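Local coordinates for protein putative oxygenase (Streptomyces viridochromogenes Tue57, PDB 4XAA) that probably acts as an iron- and 2-oxoglutarate-dependent oxygenase that carries out an oxidative cyclization in orthosomycin antibiotic biosynthesis, at residues 69-74 with 110-115; 136-141 with 188-193. One frame throughout, in Å; residues are numbered along the deposited sequence.

Interaction 1 of 2, residues 69-74 with 110-115; sequences LYRVHN and ALVLKE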
ATOM      1  N   LEU A  69      -8.645 -14.117   1.788  1.00 48.93           N
ATOM      2  CA  LEU A  69      -8.898 -12.725   1.441  1.00 46.14           C
ATOM      3  C   LEU A  69      -7.568 -11.984   1.353  1.00 44.24           C
ATOM      4  O   LEU A  69      -6.737 -12.118   2.244  1.00 42.96           O
ATOM      5  CB  LEU A  69      -9.818 -12.077   2.481  1.00 43.21           C
ATOM      6  CG  LEU A  69     -10.242 -10.621   2.251  1.00 43.53           C
ATOM      7  CD1 LEU A  69     -11.101 -10.496   1.009  1.00 42.82           C
ATOM      8  CD2 LEU A  69     -10.965 -10.079   3.474  1.00 40.59           C
ATOM      9  N   TYR A  70      -7.345 -11.236   0.272  1.00 40.94           N
ATOM     10  CA  TYR A  70      -6.123 -10.448   0.171  1.00 41.47           C
ATOM     11  C   TYR A  70      -6.383  -9.001  -0.246  1.00 41.85           C
ATOM     12  O   TYR A  70      -5.481  -8.174  -0.197  1.00 41.24           O
ATOM     13  CB  TYR A  70      -5.120 -11.105  -0.787  1.00 40.01           C
ATOM     14  CG  TYR A  70      -5.573 -11.253  -2.222  1.00 46.41           C
ATOM     15  CD1 TYR A  70      -5.367 -10.238  -3.150  1.00 43.53           C
ATOM     16  CD2 TYR A  70      -6.184 -12.424  -2.659  1.00 42.51           C
ATOM     17  CE1 TYR A  70      -5.777 -10.380  -4.469  1.00 42.36           C
ATOM     18  CE2 TYR A  70      -6.595 -12.572  -3.962  1.00 42.12           C
ATOM     19  CZ  TYR A  70      -6.393 -11.548  -4.869  1.00 44.27           C
ATOM     20  OH  TYR A  70      -6.797 -11.705  -6.182  1.00 44.82           O
ATOM     21  N   ARG A  71      -7.612  -8.679  -0.630  1.00 41.61           N
ATOM     22  CA  ARG A  71      -7.931  -7.290  -0.933  1.00 42.23           C
ATOM     23  C   ARG A  71      -9.403  -6.955  -0.782  1.00 39.58           C
ATOM     24  O   ARG A  71     -10.278  -7.760  -1.069  1.00 42.47           O
ATOM     25  CB  ARG A  71      -7.474  -6.930  -2.346  1.00 37.61           C
ATOM     26  CG  ARG A  71      -7.549  -5.458  -2.677  1.00 35.44           C
ATOM     27  CD  ARG A  71      -7.224  -5.274  -4.112  1.00 38.51           C
ATOM     28  NE  ARG A  71      -7.041  -3.893  -4.549  1.00 42.33           N
ATOM     29  CZ  ARG A  71      -5.852  -3.332  -4.758  1.00 41.92           C
ATOM     30  NH1 ARG A  71      -4.730  -4.010  -4.550  1.00 35.97           N
ATOM     31  NH2 ARG A  71      -5.783  -2.087  -5.185  1.00 44.64           N
ATOM     32  N   VAL A  72      -9.656  -5.757  -0.282  1.00 40.16           N
ATOM     33  CA  VAL A  72     -10.955  -5.146  -0.395  1.00 40.57           C
ATOM     34  C   VAL A  72     -10.813  -3.953  -1.334  1.00 40.82           C
ATOM     35  O   VAL A  72     -10.135  -2.984  -1.028  1.00 39.04           O
ATOM     36  CB  VAL A  72     -11.509  -4.714   0.945  1.00 40.45           C
ATOM     37  CG1 VAL A  72     -12.929  -4.212   0.763  1.00 41.55           C
ATOM     38  CG2 VAL A  72     -11.489  -5.877   1.911  1.00 40.16           C
ATOM     39  N   HIS A  73     -11.435  -4.066  -2.503  1.00 43.79           N
ATOM     40  CA  HIS A  73     -11.300  -3.089  -3.571  1.00 39.60           C
ATOM     41  C   HIS A  73     -12.348  -2.031  -3.367  1.00 38.91           C
ATOM     42  O   HIS A  73     -13.294  -2.246  -2.613  1.00 41.38           O
ATOM     43  CB  HIS A  73     -11.466  -3.768  -4.926  1.00 38.37           C
ATOM     44  CG  HIS A  73     -10.825  -3.041  -6.062  1.00 39.50           C
ATOM     45  ND1 HIS A  73      -9.468  -2.796  -6.120  1.00 41.64           N
ATOM     46  CD2 HIS A  73     -11.349  -2.534  -7.204  1.00 32.80           C
ATOM     47  CE1 HIS A  73      -9.184  -2.163  -7.245  1.00 35.79           C
ATOM     48  NE2 HIS A  73     -10.309  -1.995  -7.922  1.00 44.03           N
ATOM     49  N   ASN A  74     -12.181  -0.890  -4.023  1.00 36.71           N
ATOM     50  CA  ASN A  74     -13.119   0.201  -3.861  1.00 37.92           C
ATOM     51  C   ASN A  74     -13.405   0.481  -2.390  1.00 38.43           C
ATOM     52  O   ASN A  74     -14.557   0.525  -1.968  1.00 41.17           O
ATOM     53  CB  ASN A  74     -14.408  -0.119  -4.606  1.00 38.44           C
ATOM     54  CG  ASN A  74     -14.193  -0.234  -6.096  1.00 43.02           C
ATOM     55  OD1 ASN A  74     -13.615   0.659  -6.717  1.00 43.73           O
ATOM     56  ND2 ASN A  74     -14.648  -1.339  -6.681  1.00 41.64           N
ATOM     57  N   ALA A 110      -7.876   1.159  -1.435  1.00 35.08           N
ATOM     58  CA  ALA A 110      -7.945  -0.277  -1.248  1.00 38.97           C
ATOM     59  C   ALA A 110      -7.435  -0.692   0.110  1.00 38.06           C
ATOM     60  O   ALA A 110      -6.549  -0.059   0.689  1.00 40.02           O
ATOM     61  CB  ALA A 110      -7.156  -1.015  -2.365  1.00 35.22           C
ATOM     62  N   LEU A 111      -8.006  -1.772   0.615  1.00 39.12           N
ATOM     63  CA  LEU A 111      -7.425  -2.467   1.744  1.00 39.49           C
ATOM     64  C   LEU A 111      -6.731  -3.727   1.229  1.00 44.19           C
ATOM     65  O   LEU A 111      -7.376  -4.622   0.674  1.00 41.19           O
ATOM     66  CB  LEU A 111      -8.498  -2.811   2.773  1.00 39.63           C
ATOM     67  CG  LEU A 111      -8.122  -3.556   4.053  1.00 38.39           C
ATOM     68  CD1 LEU A 111      -7.273  -2.711   4.994  1.00 38.88           C
ATOM     69  CD2 LEU A 111      -9.374  -4.043   4.758  1.00 42.68           C
ATOM     70  N   VAL A 112      -5.411  -3.777   1.378  1.00 41.65           N
ATOM     71  CA  VAL A 112      -4.677  -4.990   1.075  1.00 48.69           C
ATOM     72  C   VAL A 112      -4.268  -5.666   2.387  1.00 50.15           C
ATOM     73  O   VAL A 112      -4.097  -5.011   3.434  1.00 39.83           O
ATOM     74  CB  VAL A 112      -3.464  -4.709   0.186  1.00 48.45           C
ATOM     75  CG1 VAL A 112      -3.834  -3.658  -0.851  1.00 43.71           C
ATOM     76  CG2 VAL A 112      -2.297  -4.241   1.011  1.00 48.26           C
ATOM     77  N   LEU A 113      -4.155  -6.991   2.313  1.00 45.03           N
ATOM     78  CA  LEU A 113      -4.185  -7.851   3.489  1.00 44.53           C
ATOM     79  C   LEU A 113      -3.295  -9.044   3.355  1.00 45.17           C
ATOM     80  O   LEU A 113      -3.304  -9.708   2.311  1.00 43.95           O
ATOM     81  CB  LEU A 113      -5.593  -8.392   3.741  1.00 48.80           C
ATOM     82  CG  LEU A 113      -6.747  -7.429   3.615  1.00 46.09           C
ATOM     83  CD1 LEU A 113      -8.001  -8.205   3.507  1.00 43.85           C
ATOM     84  CD2 LEU A 113      -6.729  -6.594   4.866  1.00 51.37           C
ATOM     85  N   LYS A 114      -2.578  -9.338   4.435  1.00 43.88           N
ATOM     86  CA  LYS A 114      -1.924 -10.622   4.610  1.00 45.45           C
ATOM     87  C   LYS A 114      -2.585 -11.353   5.768  1.00 45.61           C
ATOM     88  O   LYS A 114      -2.363 -10.984   6.916  1.00 45.47           O
ATOM     89  CB  LYS A 114      -0.434 -10.446   4.889  1.00 46.05           C
ATOM     90  CG  LYS A 114       0.322  -9.615   3.868  1.00 46.66           C
ATOM     91  CD  LYS A 114       0.439 -10.320   2.515  1.00 51.85           C
ATOM     92  CE  LYS A 114       1.211  -9.441   1.529  1.00 50.73           C
ATOM     93  NZ  LYS A 114       1.820 -10.232   0.433  1.00 50.07           N
ATOM     94  N   GLU A 115      -3.412 -12.359   5.468  1.00 48.46           N
ATOM     95  CA  GLU A 115      -3.954 -13.262   6.493  1.00 47.55           C
ATOM     96  C   GLU A 115      -2.785 -13.938   7.203  1.00 47.37           C
ATOM     97  O   GLU A 115      -1.718 -14.103   6.617  1.00 47.17           O
ATOM     98  CB  GLU A 115      -4.870 -14.348   5.892  1.00 48.89           C
ATOM     99  CG  GLU A 115      -6.146 -13.887   5.187  1.00 47.97           C
ATOM    100  CD  GLU A 115      -7.229 -14.969   5.170  1.00 47.69           C
ATOM    101  OE1 GLU A 115      -8.337 -14.713   4.660  1.00 47.40           O
ATOM    102  OE2 GLU A 115      -6.982 -16.082   5.679  1.00 51.50           O
TER
HETATM  103  O   HOH W   1      -4.008 -12.474   2.593  1.00 42.80           O
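R71 and A110 meet across two antiparallel strands of the larger sheet of a double-stranded beta helix, the fold of the PhyH family. The guanidinium of R71 lies with one face over the A110 methyl, NH2 coming to 3.3 Å from CB, while NH1 comes obliquely to 3.8 Å from CG1 of V112, whose side chain points the same way as that of R71. An extended chain, with CG anti to the backbone N (chi1 -170°), carries the group out over A110. There NE donates to H73 ND1 over 3.1 Å, reaching the imidazole in its ring plane, a bond within the segment that helps to set the turn of the guanidinium. W57 of strand 56-59 adds a cation-pi contact to R71 and a ring stack on H73.

The face bearing V72 and L111 is apolar. L69 CD2 packs on L113 CD1, and V72 lies beside L111, all buried; helix 29-47 covers L69, L111 and L113 with I43, F46 and A39. V72 and L111 form a hydrogen-bonded pair, exchanging two nearly straight backbone bonds, whereas the next one, from L113 N to Y70 O, is weak. On its other edge strand 68-72 has a classic beta bulge, Y70 and R71 both facing W57.

Past the end of strand 105-114, a water and the E115 side chain continue the link to L69. The water donates to L69 O and L113 O and accepts from E115 N. The E115 carboxylate, which R66 and R118 engage through salt bridges, takes the L69 N-H on OE1 at 2.9 Å, from 49° above its plane.

Interaction 2 of 2, residues 136-141 with 188-193; sequences VCNLSI and VVHDVR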
ATOM      1  N   VAL A 136       2.227  10.232  -9.889  1.00 40.51           N
ATOM      2  CA  VAL A 136       1.152   9.524  -9.200  1.00 41.44           C
ATOM      3  C   VAL A 136       1.796   8.652  -8.130  1.00 40.46           C
ATOM      4  O   VAL A 136       2.730   7.924  -8.419  1.00 39.38           O
ATOM      5  CB  VAL A 136       0.291   8.653 -10.189  1.00 36.72           C
ATOM      6  CG1 VAL A 136      -0.994   8.182  -9.544  1.00 36.59           C
ATOM      7  CG2 VAL A 136      -0.044   9.426 -11.438  1.00 35.10           C
ATOM      8  N   CYS A 137       1.330   8.744  -6.890  1.00 42.48           N
ATOM      9  CA  CYS A 137       1.884   7.895  -5.842  1.00 41.90           C
ATOM     10  C   CYS A 137       0.820   7.135  -5.080  1.00 37.19           C
ATOM     11  O   CYS A 137      -0.348   7.479  -5.124  1.00 41.72           O
ATOM     12  CB  CYS A 137       2.715   8.719  -4.850  1.00 41.80           C
ATOM     13  SG  CYS A 137       1.746   9.936  -3.931  1.00 40.71           S
ATOM     14  N   ASN A 138       1.253   6.088  -4.387  1.00 42.71           N
ATOM     15  CA  ASN A 138       0.418   5.346  -3.464  1.00 38.62           C
ATOM     16  C   ASN A 138       0.819   5.647  -2.046  1.00 39.24           C
ATOM     17  O   ASN A 138       1.999   5.597  -1.709  1.00 40.60           O
ATOM     18  CB  ASN A 138       0.530   3.842  -3.705  1.00 39.21           C
ATOM     19  CG  ASN A 138      -0.273   3.369  -4.917  1.00 44.00           C
ATOM     20  OD1 ASN A 138      -1.489   3.172  -4.836  1.00 46.70           O
ATOM     21  ND2 ASN A 138       0.411   3.162  -6.038  1.00 45.49           N
ATOM     22  N   LEU A 139      -0.156   5.965  -1.207  1.00 38.75           N
ATOM     23  CA  LEU A 139       0.115   6.083   0.220  1.00 40.18           C
ATOM     24  C   LEU A 139      -0.337   4.805   0.875  1.00 42.65           C
ATOM     25  O   LEU A 139      -1.501   4.427   0.765  1.00 40.89           O
ATOM     26  CB  LEU A 139      -0.601   7.285   0.850  1.00 45.82           C
ATOM     27  CG  LEU A 139       0.192   8.591   0.951  1.00 46.31           C
ATOM     28  CD1 LEU A 139       0.633   9.031  -0.421  1.00 43.19           C
ATOM     29  CD2 LEU A 139      -0.648   9.667   1.596  1.00 43.25           C
ATOM     30  N   SER A 140       0.595   4.123   1.525  1.00 42.47           N
ATOM     31  CA  SER A 140       0.278   2.899   2.228  1.00 39.75           C
ATOM     32  C   SER A 140       0.245   3.205   3.703  1.00 40.36           C
ATOM     33  O   SER A 140       1.287   3.427   4.325  1.00 40.21           O
ATOM     34  CB  SER A 140       1.297   1.800   1.916  1.00 38.74           C
ATOM     35  OG  SER A 140       1.365   1.548   0.518  1.00 40.69           O
ATOM     36  N   ILE A 141      -0.962   3.249   4.251  1.00 40.74           N
ATOM     37  CA  ILE A 141      -1.143   3.455   5.676  1.00 46.46           C
ATOM     38  C   ILE A 141      -1.118   2.107   6.373  1.00 42.70           C
ATOM     39  O   ILE A 141      -2.053   1.321   6.266  1.00 43.85           O
ATOM     40  CB  ILE A 141      -2.464   4.182   6.004  1.00 42.60           C
ATOM     41  CG1 ILE A 141      -2.613   5.448   5.158  1.00 38.13           C
ATOM     42  CG2 ILE A 141      -2.508   4.521   7.477  1.00 42.34           C
ATOM     43  CD1 ILE A 141      -4.023   6.017   5.179  1.00 40.76           C
ATOM     44  N   VAL A 188       3.846   4.734   4.036  1.00 42.87           N
ATOM     45  CA  VAL A 188       4.829   4.555   2.987  1.00 35.52           C
ATOM     46  C   VAL A 188       4.279   5.204   1.747  1.00 40.71           C
ATOM     47  O   VAL A 188       3.100   5.058   1.446  1.00 41.35           O
ATOM     48  CB  VAL A 188       5.109   3.085   2.725  1.00 39.97           C
ATOM     49  CG1 VAL A 188       6.157   2.919   1.622  1.00 36.80           C
ATOM     50  CG2 VAL A 188       5.552   2.428   4.010  1.00 40.06           C
ATOM     51  N   VAL A 189       5.115   5.940   1.033  1.00 35.89           N
ATOM     52  CA  VAL A 189       4.674   6.502  -0.221  1.00 40.16           C
ATOM     53  C   VAL A 189       5.581   5.983  -1.335  1.00 40.23           C
ATOM     54  O   VAL A 189       6.800   6.023  -1.227  1.00 35.59           O
ATOM     55  CB  VAL A 189       4.643   8.040  -0.139  1.00 40.20           C
ATOM     56  CG1 VAL A 189       5.599   8.512   0.907  1.00 47.15           C
ATOM     57  CG2 VAL A 189       4.909   8.692  -1.477  1.00 41.99           C
ATOM     58  N   HIS A 190       4.983   5.427  -2.380  1.00 36.94           N
ATOM     59  CA  HIS A 190       5.801   4.924  -3.465  1.00 36.15           C
ATOM     60  C   HIS A 190       5.232   5.316  -4.805  1.00 38.43           C
ATOM     61  O   HIS A 190       4.013   5.452  -4.993  1.00 35.78           O
ATOM     62  CB  HIS A 190       5.994   3.405  -3.363  1.00 34.44           C
ATOM     63  CG  HIS A 190       4.760   2.595  -3.603  1.00 41.67           C
ATOM     64  ND1 HIS A 190       3.886   2.254  -2.594  1.00 42.05           N
ATOM     65  CD2 HIS A 190       4.280   2.010  -4.729  1.00 40.90           C
ATOM     66  CE1 HIS A 190       2.905   1.519  -3.091  1.00 41.56           C
ATOM     67  NE2 HIS A 190       3.122   1.355  -4.385  1.00 43.32           N
ATOM     68  N   ASP A 191       6.150   5.546  -5.731  1.00 37.01           N
ATOM     69  CA  ASP A 191       5.797   5.962  -7.075  1.00 40.42           C
ATOM     70  C   ASP A 191       5.073   4.798  -7.774  1.00 39.96           C
ATOM     71  O   ASP A 191       5.425   3.644  -7.565  1.00 40.42           O
ATOM     72  CB  ASP A 191       7.064   6.393  -7.815  1.00 34.62           C
ATOM     73  CG  ASP A 191       6.772   7.139  -9.088  1.00 39.39           C
ATOM     74  OD1 ASP A 191       6.020   6.586  -9.921  1.00 39.58           O
ATOM     75  OD2 ASP A 191       7.291   8.273  -9.252  1.00 39.45           O
ATOM     76  N   VAL A 192       4.051   5.081  -8.570  1.00 38.37           N
ATOM     77  CA  VAL A 192       3.311   3.990  -9.203  1.00 39.47           C
ATOM     78  C   VAL A 192       4.155   3.264 -10.241  1.00 41.32           C
ATOM     79  O   VAL A 192       3.805   2.169 -10.656  1.00 42.69           O
ATOM     80  CB  VAL A 192       2.019   4.475  -9.889  1.00 39.35           C
ATOM     81  CG1 VAL A 192       0.967   4.858  -8.860  1.00 35.66           C
ATOM     82  CG2 VAL A 192       2.322   5.615 -10.823  1.00 39.21           C
ATOM     83  N   ARG A 193       5.263   3.873 -10.660  1.00 39.72           N
ATOM     84  CA  ARG A 193       6.123   3.282 -11.675  1.00 34.51           C
ATOM     85  C   ARG A 193       7.124   2.330 -11.054  1.00 40.65           C
ATOM     86  O   ARG A 193       7.926   1.706 -11.744  1.00 38.95           O
ATOM     87  CB  ARG A 193       6.871   4.368 -12.451  1.00 41.54           C
ATOM     88  CG  ARG A 193       6.003   5.346 -13.212  1.00 36.85           C
ATOM     89  CD  ARG A 193       6.849   6.360 -13.960  1.00 36.68           C
ATOM     90  NE  ARG A 193       7.769   5.740 -14.908  1.00 40.74           N
ATOM     91  CZ  ARG A 193       7.441   5.409 -16.158  1.00 44.21           C
ATOM     92  NH1 ARG A 193       6.214   5.634 -16.607  1.00 41.30           N
ATOM     93  NH2 ARG A 193       8.337   4.842 -16.958  1.00 44.85           N
TER
HETATM   94  O   HOH W   2       4.726   8.643 -11.131  1.00 40.77           O
HETATM   95  O   HOH W   3       3.258   3.094  -0.233  1.00 44.01           O
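One face of the H190 imidazole is covered by N138, whose CB sits 3.8 Å from the ring centroid in a CH-pi contact, while S140 OG and a water lie in plane at the ring's edge. CG of H190 stands between its own backbone N and carbonyl carbon (chi1 68°), which swings the ring over N138. The N138 amide plane is turned 23° from the ring plane, with ND2 passing on to V192 CG1 at 3.3 Å. The edge water is 2.6 Å from H190 ND1 and equally near S140 OG, and it donates to N138 O, so one molecule ties three residues together. Elsewhere on the ring, NE2 hydrogen-bonds OD2 of D127, a ligand of the bound nickel, and the ring also meets that of H196, another nickel ligand; H190 is thus a second-shell residue that probably helps to orient a metal ligand.

Beneath these side chains runs the regular antiparallel pairing of the double-stranded beta helix. N138 with H190 and S140 with V188 are the hydrogen-bonded pairs, and S140 N to V188 O is short and almost straight at 2.7 Å and 177°. Where the second strand ends, V192 N still reaches V136 O, and V136 CB packs on V192 CG2 at 3.7 Å. D191 turns the chain there: its OD1 accepts from R193 N in an Asx turn, while OD2 takes the backbone N-H of R134.

On the opposite side of the sheet, C137, L139 and V189 form an apolar layer, C137 CB lying 4.0 Å from V189 CG2. Helix 90-100 packs against it through A96 and F99, and helix 8-18 adds F15. Strand 207-215 flanks 136-141, and strand 20-25 flanks 188-191.

In the fold
Both contacts belong to the seven-stranded larger sheet of the double-stranded beta helix. Interaction 1 pairs strands 68-72 and 105-114, interaction 2 pairs 136-142 with 186-191, and strand 207-215 runs between them, bonded to 105-114 and to 136-142. Their centres are 16 Å apart and their nearest atoms about 7 Å, without touching. The nickel, held by H125, D127 and H196, relates them: the side chain of R71 is about 6 Å from it and that of H190 about 5 Å. Each contact thus brings a polar side chain that is not a ligand close to the metal, which probably occupies the iron site of the active enzyme.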